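PDB 6FRL: tryptophan halogenase superfamily from Brevundimonas sp. BAL3, which probably catalyses the flavin-dependent halogenation of an aromatic substrate, with bromide preferred over chloride. Local coordinates for residues T409-W412 with R413-E417; L291-S295 with A296-D300; L368-D371 with R372-Q376; T360-E363 with R364-L368. All blocks are in the same frame, centred on the assembly; numbering follows the deposited sequence.

Interaction 1 (T409-W412 with R413-E417); sequences TDFW and RDCRE
Arg413 reaches back to the start of its own helix: its chain, extended from CG to NE, brings NH1 to 2.8 Å from OD1 of Asp410 in a salt bridge. The pairing runs through OD1 and NH1 alone, the carboxylate and guanidinium planes being 80° apart, which does not suit a two-pronged bridge. The backbone N of Arg413 makes a weak hydrogen bond to Thr409 O, while the Thr409 hydroxyl bonds to Ser274 O. At Asp414 the first full i to i+4 bond appears, from Asp414 N to Asp410 O at 3.0 Å. These bonds define the opening turn of the helix 410-417, with Thr409 in the N-cap position but without a side-chain cap. Cys415 continues the ladder through its N to Phe411 O, 3.1 Å, and turns its thiol to the apolar flank. With SG anti to the carbonyl carbon (chi1 -81°), the sulfur sits over one face of the Phe411 ring, 4.3 Å from the centroid and 18° off the normal. That is a sulfur-aromatic contact, and Tyr401 of the helix 376-402 also packs against both residues. Trp412 meets the sulfur obliquely instead, and its NE1 bonds to Arg273 O. Arg416 N bonds to Trp412 O at 3.2 Å; its guanidinium lies with one face toward that same oxygen, and its NH1 bonds to the carbonyl oxygens of Asn404 and Arg406.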
# COMPACT_ATOMS: atom_id res chain seq x y z
N THR B 409 14.37 18.90 -32.29
CA THR B 409 14.93 20.09 -31.61
C THR B 409 15.82 19.76 -30.41
O THR B 409 15.85 18.63 -29.94
CB THR B 409 13.86 21.10 -31.13
OG1 THR B 409 12.93 20.43 -30.28
CG2 THR B 409 13.11 21.74 -32.30
N ASP B 410 16.56 20.76 -29.94
CA ASP B 410 17.45 20.61 -28.80
C ASP B 410 16.72 20.37 -27.49
O ASP B 410 17.24 19.67 -26.60
CB ASP B 410 18.38 21.84 -28.63
CG ASP B 410 19.55 21.85 -29.63
OD1 ASP B 410 19.67 20.93 -30.48
OD2 ASP B 410 20.35 22.81 -29.53
N PHE B 411 15.54 21.00 -27.36
CA PHE B 411 14.66 20.80 -26.21
C PHE B 411 14.49 19.30 -25.89
O PHE B 411 14.71 18.86 -24.75
CB PHE B 411 13.30 21.44 -26.51
CG PHE B 411 12.27 21.18 -25.44
CD1 PHE B 411 12.29 21.90 -24.26
CD2 PHE B 411 11.29 20.22 -25.61
CE1 PHE B 411 11.36 21.66 -23.27
CE2 PHE B 411 10.34 19.98 -24.64
CZ PHE B 411 10.38 20.70 -23.46
N TRP B 412 14.15 18.54 -26.93
CA TRP B 412 13.83 17.13 -26.82
C TRP B 412 15.05 16.20 -26.60
O TRP B 412 14.94 15.26 -25.82
CB TRP B 412 12.94 16.67 -28.00
CG TRP B 412 11.52 17.24 -27.96
CD1 TRP B 412 10.95 18.11 -28.85
CD2 TRP B 412 10.51 17.00 -26.97
NE1 TRP B 412 9.66 18.42 -28.49
CE2 TRP B 412 9.36 17.75 -27.33
CE3 TRP B 412 10.45 16.23 -25.80
CZ2 TRP B 412 8.19 17.73 -26.59
CZ3 TRP B 412 9.30 16.21 -25.06
CH2 TRP B 412 8.18 16.95 -25.45
N ARG B 413 16.18 16.46 -27.26
CA ARG B 413 17.44 15.73 -26.95
C ARG B 413 17.81 15.89 -25.48
O ARG B 413 18.16 14.92 -24.79
CB ARG B 413 18.64 16.21 -27.77
CG ARG B 413 18.59 15.90 -29.26
CD ARG B 413 19.77 16.55 -29.99
NE ARG B 413 19.56 16.56 -31.45
CZ ARG B 413 18.96 17.53 -32.17
NH1 ARG B 413 18.50 18.63 -31.61
NH2 ARG B 413 18.83 17.40 -33.48
N ASP B 414 17.75 17.14 -25.01
CA ASP B 414 18.11 17.45 -23.64
C ASP B 414 17.23 16.73 -22.65
O ASP B 414 17.72 16.21 -21.66
CB ASP B 414 18.04 18.96 -23.37
CG ASP B 414 19.17 19.73 -24.04
OD1 ASP B 414 20.09 19.12 -24.64
OD2 ASP B 414 19.11 20.97 -23.94
N CYS B 415 15.92 16.70 -22.91
CA CYS B 415 14.97 15.97 -22.04
C CYS B 415 15.37 14.50 -21.92
O CYS B 415 15.42 13.97 -20.80
CB CYS B 415 13.53 16.11 -22.56
SG CYS B 415 12.73 17.66 -22.11
N ARG B 416 15.71 13.88 -23.06
CA ARG B 416 16.21 12.50 -23.13
C ARG B 416 17.55 12.23 -22.41
O ARG B 416 17.76 11.13 -21.89
CB ARG B 416 16.30 12.07 -24.59
CG ARG B 416 16.64 10.61 -24.83
CD ARG B 416 16.37 10.20 -26.28
NE ARG B 416 16.81 11.23 -27.23
CZ ARG B 416 16.03 11.98 -28.03
NH1 ARG B 416 14.70 11.85 -28.05
NH2 ARG B 416 16.60 12.87 -28.83
N GLU B 417 18.43 13.22 -22.35
CA GLU B 417 19.71 13.07 -21.66
C GLU B 417 19.78 13.76 -20.31
O GLU B 417 20.78 13.61 -19.61
CB GLU B 417 20.83 13.56 -22.57
CG GLU B 417 21.08 12.64 -23.78
CD GLU B 417 21.58 13.39 -25.00
OE1 GLU B 417 22.32 14.39 -24.83
OE2 GLU B 417 21.24 12.99 -26.13

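Interaction 2 (L291-S295 with A296-D300); sequences LVFSS and AHLSD
Ser294 and His297 form a local side-chain and backbone contact round the turn that leaves the strand 286-293 and leads to the helix 300-307. The hydroxyl OG of Ser294 lies 2.9 Å from ND1 of His297, a hydrogen bond in which either atom could be the donor. OG comes in at the edge of the imidazole, near its plane, a position set by OG standing anti to the backbone N (chi1 176°) and by the imidazole being turned about CB-CG (chi2 71°). The backbone closes the same turn: His297 N donates to Ser294 O over 3.0 Å, at an N-H...O angle of 154° but from well above the carbonyl plane. Leu298 N adds weak bonds to Ser294 O and to Ser295 O, so the Ser294 carbonyl is approached by two successive amides. The strand itself is an inner member of a seven-stranded mixed sheet, between 276-282 and 250-257, and the turn carries the chain off its end. On the apolar side Leu298 folds back over the strand. Leu298 CD1 is 4.0 Å from Phe293 CB, and Leu298 CB lies as far from Phe293 CD2, obliquely to the ring. Leu291 CD2 approaches Leu298 CD1 more loosely, at 4.4 Å. Farther on, Ser299 OG caps Gln302 N at the start of the helix, and Asp300 OD1 forms a salt bridge with Arg321.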
# COMPACT_ATOMS: atom_id res chain seq x y z
N LEU B 291 -0.74 25.89 -24.39
CA LEU B 291 0.58 25.43 -24.69
C LEU B 291 1.43 25.66 -23.45
O LEU B 291 1.49 26.79 -22.93
CB LEU B 291 1.18 26.21 -25.88
CG LEU B 291 2.44 25.56 -26.50
CD1 LEU B 291 2.05 24.63 -27.64
CD2 LEU B 291 3.46 26.60 -26.98
N VAL B 292 2.06 24.59 -22.98
CA VAL B 292 3.11 24.63 -21.95
C VAL B 292 4.46 24.58 -22.67
O VAL B 292 4.63 23.75 -23.55
CB VAL B 292 3.00 23.41 -21.01
CG1 VAL B 292 4.20 23.33 -20.04
CG2 VAL B 292 1.66 23.44 -20.27
N PHE B 293 5.43 25.42 -22.30
CA PHE B 293 6.69 25.48 -23.06
C PHE B 293 7.87 26.09 -22.30
O PHE B 293 7.69 26.69 -21.23
CB PHE B 293 6.45 26.25 -24.36
CG PHE B 293 6.10 27.70 -24.13
CD1 PHE B 293 4.79 28.07 -23.85
CD2 PHE B 293 7.08 28.68 -24.18
CE1 PHE B 293 4.48 29.40 -23.62
CE2 PHE B 293 6.79 30.01 -23.95
CZ PHE B 293 5.48 30.38 -23.68
N SER B 294 9.07 25.94 -22.88
CA SER B 294 10.33 26.56 -22.35
C SER B 294 10.61 27.92 -23.00
O SER B 294 10.91 27.98 -24.18
CB SER B 294 11.53 25.63 -22.58
OG SER B 294 12.75 26.23 -22.17
N SER B 295 10.54 29.01 -22.23
CA SER B 295 10.80 30.37 -22.79
C SER B 295 12.26 30.51 -23.27
O SER B 295 12.52 31.22 -24.24
CB SER B 295 10.40 31.50 -21.81
OG SER B 295 11.23 31.55 -20.67
N ALA B 296 13.18 29.78 -22.65
CA ALA B 296 14.56 29.70 -23.13
C ALA B 296 14.74 29.10 -24.54
O ALA B 296 15.82 29.24 -25.12
CB ALA B 296 15.42 28.98 -22.10
N HIS B 297 13.72 28.42 -25.08
CA HIS B 297 13.72 27.93 -26.47
C HIS B 297 12.68 28.60 -27.36
O HIS B 297 12.70 28.42 -28.57
CB HIS B 297 13.41 26.42 -26.50
CG HIS B 297 14.41 25.58 -25.77
ND1 HIS B 297 14.51 25.56 -24.40
CD2 HIS B 297 15.31 24.67 -26.23
CE1 HIS B 297 15.46 24.71 -24.04
NE2 HIS B 297 15.97 24.16 -25.14
N LEU B 298 11.73 29.32 -26.77
CA LEU B 298 10.67 29.97 -27.53
C LEU B 298 10.39 31.40 -27.04
O LEU B 298 10.26 31.65 -25.84
CB LEU B 298 9.36 29.16 -27.47
CG LEU B 298 9.09 27.92 -28.32
CD1 LEU B 298 7.70 27.38 -27.96
CD2 LEU B 298 9.17 28.17 -29.81
N SER B 299 10.30 32.31 -27.99
CA SER B 299 9.71 33.61 -27.77
C SER B 299 8.20 33.47 -27.57
O SER B 299 7.60 32.42 -27.87
CB SER B 299 9.96 34.50 -28.99
OG SER B 299 9.33 33.93 -30.14
N ASP B 300 7.59 34.55 -27.10
CA ASP B 300 6.14 34.61 -26.97
C ASP B 300 5.41 34.48 -28.32
O ASP B 300 4.44 33.72 -28.41
CB ASP B 300 5.71 35.88 -26.21
CG ASP B 300 6.02 35.80 -24.73
OD1 ASP B 300 6.56 34.78 -24.24
OD2 ASP B 300 5.70 36.76 -24.02

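Interaction 3 (L368-D371 with R372-Q376); sequences LFPD and RRFAQ
Asp371 folds its side chain over the type I turn that it begins, which runs to Phe374. From CB, with CG placed between the backbone N and the carbonyl carbon (chi1 72°), the carboxylate swings toward the residues ahead. OD1 accepts from Arg373 N at 3.0 Å, met from above the carboxylate plane, and also takes a hydrogen bond from a water that in turn accepts from Ala375 N. OD2 forms a salt bridge with Arg373 NH1, 2.6 Å away, the carboxylate and guanidinium planes 64° apart. The carbonyl O of Asp371 closes the turn by accepting from Phe374 N at 3.0 Å, and it lies over one face of the Phe374 ring. Alongside, Pro370 CG packs 3.7 Å from Phe374 CE2, the two side chains pointing the same way. Replacing Asp371 with an alanine would probably leave Arg373 NH1 without its carboxylate mate here and the bridging water without its acceptor. Arg373 NH2 has a second partner in Asp462 of the second subunit, which ties the turn to the dimer interface; the two acids probably balance the guanidinium charge, and Arg373 is likely to help keep the buried Asp371 carboxylate ionised.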
# COMPACT_ATOMS: atom_id res chain seq x y z
N LEU B 368 -6.44 13.51 9.66
CA LEU B 368 -5.55 14.03 10.68
C LEU B 368 -6.08 15.32 11.29
O LEU B 368 -5.29 16.09 11.84
CB LEU B 368 -4.13 14.26 10.11
CG LEU B 368 -3.42 13.04 9.51
CD1 LEU B 368 -2.20 13.43 8.69
CD2 LEU B 368 -3.01 12.05 10.60
N PHE B 369 -7.39 15.56 11.24
CA PHE B 369 -7.97 16.82 11.79
C PHE B 369 -7.50 17.08 13.21
O PHE B 369 -7.56 16.18 14.05
CB PHE B 369 -9.52 16.88 11.74
CG PHE B 369 -10.07 18.29 11.72
CD1 PHE B 369 -10.14 18.99 10.53
CD2 PHE B 369 -10.52 18.91 12.88
CE1 PHE B 369 -10.65 20.28 10.49
CE2 PHE B 369 -11.01 20.19 12.86
CZ PHE B 369 -11.07 20.89 11.67
N PRO B 370 -7.02 18.28 13.47
CA PRO B 370 -6.39 18.54 14.76
C PRO B 370 -7.37 19.07 15.82
O PRO B 370 -8.53 19.35 15.51
CB PRO B 370 -5.40 19.65 14.40
CG PRO B 370 -6.15 20.48 13.41
CD PRO B 370 -6.99 19.48 12.61
N ASP B 371 -6.87 19.20 17.05
CA ASP B 371 -7.42 20.09 18.05
C ASP B 371 -6.49 21.32 18.26
O ASP B 371 -5.49 21.51 17.53
CB ASP B 371 -7.75 19.34 19.35
CG ASP B 371 -6.52 18.91 20.14
OD1 ASP B 371 -5.38 19.45 19.95
OD2 ASP B 371 -6.72 18.00 20.96
N ARG B 372 -6.84 22.17 19.23
CA ARG B 372 -6.22 23.47 19.40
C ARG B 372 -4.82 23.42 19.98
O ARG B 372 -4.15 24.46 19.97
CB ARG B 372 -7.10 24.38 20.24
CG ARG B 372 -8.34 24.84 19.48
CD ARG B 372 -9.36 25.46 20.40
NE ARG B 372 -8.78 26.54 21.16
CZ ARG B 372 -9.35 27.12 22.22
NH1 ARG B 372 -10.54 26.74 22.64
NH2 ARG B 372 -8.73 28.10 22.85
N ARG B 373 -4.40 22.25 20.47
CA ARG B 373 -3.01 22.00 20.86
C ARG B 373 -2.07 21.80 19.67
O ARG B 373 -0.86 21.90 19.84
CB ARG B 373 -2.89 20.77 21.78
CG ARG B 373 -3.70 20.85 23.07
CD ARG B 373 -3.28 19.77 24.07
NE ARG B 373 -3.26 18.40 23.53
CZ ARG B 373 -4.34 17.67 23.22
NH1 ARG B 373 -5.57 18.17 23.31
NH2 ARG B 373 -4.19 16.43 22.76
N PHE B 374 -2.62 21.46 18.49
CA PHE B 374 -1.83 21.28 17.27
C PHE B 374 -0.57 20.43 17.50
O PHE B 374 0.58 20.84 17.23
CB PHE B 374 -1.53 22.66 16.63
CG PHE B 374 -2.71 23.26 15.92
CD1 PHE B 374 -3.63 24.07 16.61
CD2 PHE B 374 -2.94 22.99 14.56
CE1 PHE B 374 -4.73 24.62 15.96
CE2 PHE B 374 -4.05 23.53 13.90
CZ PHE B 374 -4.95 24.34 14.62
N ALA B 375 -0.82 19.23 18.02
CA ALA B 375 0.22 18.27 18.34
C ALA B 375 1.19 18.04 17.16
O ALA B 375 0.77 17.77 16.03
CB ALA B 375 -0.40 16.97 18.77
N GLN B 376 2.48 18.16 17.45
CA GLN B 376 3.53 18.16 16.44
C GLN B 376 3.54 16.90 15.58
O GLN B 376 3.79 17.02 14.38
CB GLN B 376 4.94 18.39 17.08
CG GLN B 376 6.08 18.72 16.10
CD GLN B 376 5.81 19.89 15.18
OE1 GLN B 376 5.55 20.96 15.64
NE2 GLN B 376 5.89 19.69 13.87
O HOH W 1 -3.57 18.26 17.98

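Interaction 4 (T360-E363 with R364-L368); sequences TGIE and RLKAL
Arg364 meets Thr360 through both backbone and side chain: Arg364 N donates to Thr360 O at 3.0 Å, and the bend at chi3 (-73°) folds the guanidinium back so that one face lies toward that same oxygen. Thr360 and Arg364 lie side by side, pointing the same way, and both reach Glu389: Arg364 NH2 forms a salt bridge with one of its oxygens, and the Thr360 hydroxyl bonds to the other. Arg364 NE bonds to Gln385. Three more i to i+4 backbone bonds follow. Leu365 N bonds to Gly361 O. Lys366 N meets Ile362 O at 3.1 Å with a nearly straight N-H...O of 176°, and Ala367 N bonds to Glu363 O at 2.9 Å, in the carbonyl plane. Glu363 OE1 and Lys366 NZ, 4.4 Å apart, are opposite charges beyond salt-bridge range, so any attraction between them is probably modest. Glu363, bent at chi2, brings OE2 to 3.8 Å from Ala367 CB, while Lys366 crosses Ile362 obliquely, its CE 4.1 Å from Ile362 CG2. The helix 354-367 is thus two-sided: Ile362 packs on Met25, Thr26 and Ala29 of the helix 20-33, which follows the parallel strand 13-17, whereas Arg364 faces Phe382 and Thr386 of the helix 376-402. At its end, Ala367 O accepts from Gln436 of the second subunit.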
# COMPACT_ATOMS: atom_id res chain seq x y z
N THR B 360 -6.72 15.03 -2.34
CA THR B 360 -5.87 14.27 -1.44
C THR B 360 -5.56 15.11 -0.21
O THR B 360 -5.49 14.57 0.91
CB THR B 360 -4.57 13.80 -2.11
OG1 THR B 360 -3.87 14.92 -2.67
CG2 THR B 360 -4.83 12.75 -3.21
N GLY B 361 -5.38 16.42 -0.41
CA GLY B 361 -5.12 17.34 0.71
C GLY B 361 -6.27 17.37 1.69
O GLY B 361 -6.06 17.30 2.90
N ILE B 362 -7.49 17.44 1.15
CA ILE B 362 -8.71 17.44 1.95
C ILE B 362 -8.92 16.13 2.68
O ILE B 362 -9.28 16.15 3.85
CB ILE B 362 -9.94 17.78 1.09
CG1 ILE B 362 -9.90 19.25 0.70
CG2 ILE B 362 -11.25 17.49 1.84
CD1 ILE B 362 -10.62 19.55 -0.60
N GLU B 363 -8.74 15.00 2.02
CA GLU B 363 -8.90 13.69 2.68
C GLU B 363 -7.93 13.60 3.86
O GLU B 363 -8.31 13.19 4.97
CB GLU B 363 -8.71 12.51 1.70
CG GLU B 363 -8.85 11.07 2.31
CD GLU B 363 -9.97 10.84 3.39
OE1 GLU B 363 -11.20 10.88 3.07
OE2 GLU B 363 -9.63 10.61 4.60
N ARG B 364 -6.70 14.04 3.62
CA ARG B 364 -5.64 14.01 4.63
C ARG B 364 -5.96 14.93 5.84
O ARG B 364 -5.75 14.53 6.99
CB ARG B 364 -4.32 14.36 3.95
CG ARG B 364 -3.07 14.11 4.74
CD ARG B 364 -1.84 14.37 3.86
NE ARG B 364 -1.67 13.30 2.87
CZ ARG B 364 -1.68 13.42 1.55
NH1 ARG B 364 -1.82 14.60 0.95
NH2 ARG B 364 -1.51 12.32 0.80
N LEU B 365 -6.50 16.12 5.58
CA LEU B 365 -6.91 17.05 6.63
C LEU B 365 -7.96 16.45 7.53
O LEU B 365 -7.86 16.56 8.77
CB LEU B 365 -7.45 18.37 6.04
CG LEU B 365 -8.02 19.39 7.02
CD1 LEU B 365 -7.08 19.67 8.17
CD2 LEU B 365 -8.36 20.67 6.29
N LYS B 366 -8.99 15.84 6.92
CA LYS B 366 -10.00 15.08 7.68
C LYS B 366 -9.42 13.90 8.48
O LYS B 366 -9.71 13.75 9.67
CB LYS B 366 -11.13 14.61 6.76
CG LYS B 366 -11.95 15.76 6.18
CD LYS B 366 -13.24 15.30 5.51
CE LYS B 366 -12.99 14.61 4.18
NZ LYS B 366 -14.24 14.00 3.68
N ALA B 367 -8.59 13.08 7.86
CA ALA B 367 -7.98 11.92 8.56
C ALA B 367 -7.06 12.33 9.76
O ALA B 367 -6.93 11.59 10.74
CB ALA B 367 -7.21 11.03 7.56
N LEU B 368 -6.44 13.51 9.66
CA LEU B 368 -5.55 14.03 10.68
C LEU B 368 -6.08 15.32 11.29
O LEU B 368 -5.29 16.09 11.84
CB LEU B 368 -4.13 14.26 10.11
CG LEU B 368 -3.42 13.04 9.51
CD1 LEU B 368 -2.20 13.43 8.69
CD2 LEU B 368 -3.01 12.05 10.60

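How the interactions relate
The four contacts form two pairs at distant parts of the chain. Interactions 1 and 2, centres 14 Å apart, touch directly: Phe411 CA lies 3.8 Å from His297 NE2, and Phe411 CE1 is 4.0 Å from Ser294 CB, so the short helix packs on the turn after the strand. Interactions 3 and 4, centres 13 Å apart, share Leu368, where the helix 354-367 gives way to the loop, and both reach the second subunit. Between the pairs the nearest atoms are about 20 Å apart, for interactions 2 and 4. In interaction 4, Ile362 lies near, without touching, the glycine-rich, Rossmann-type pattern that probably belongs to the flavin site.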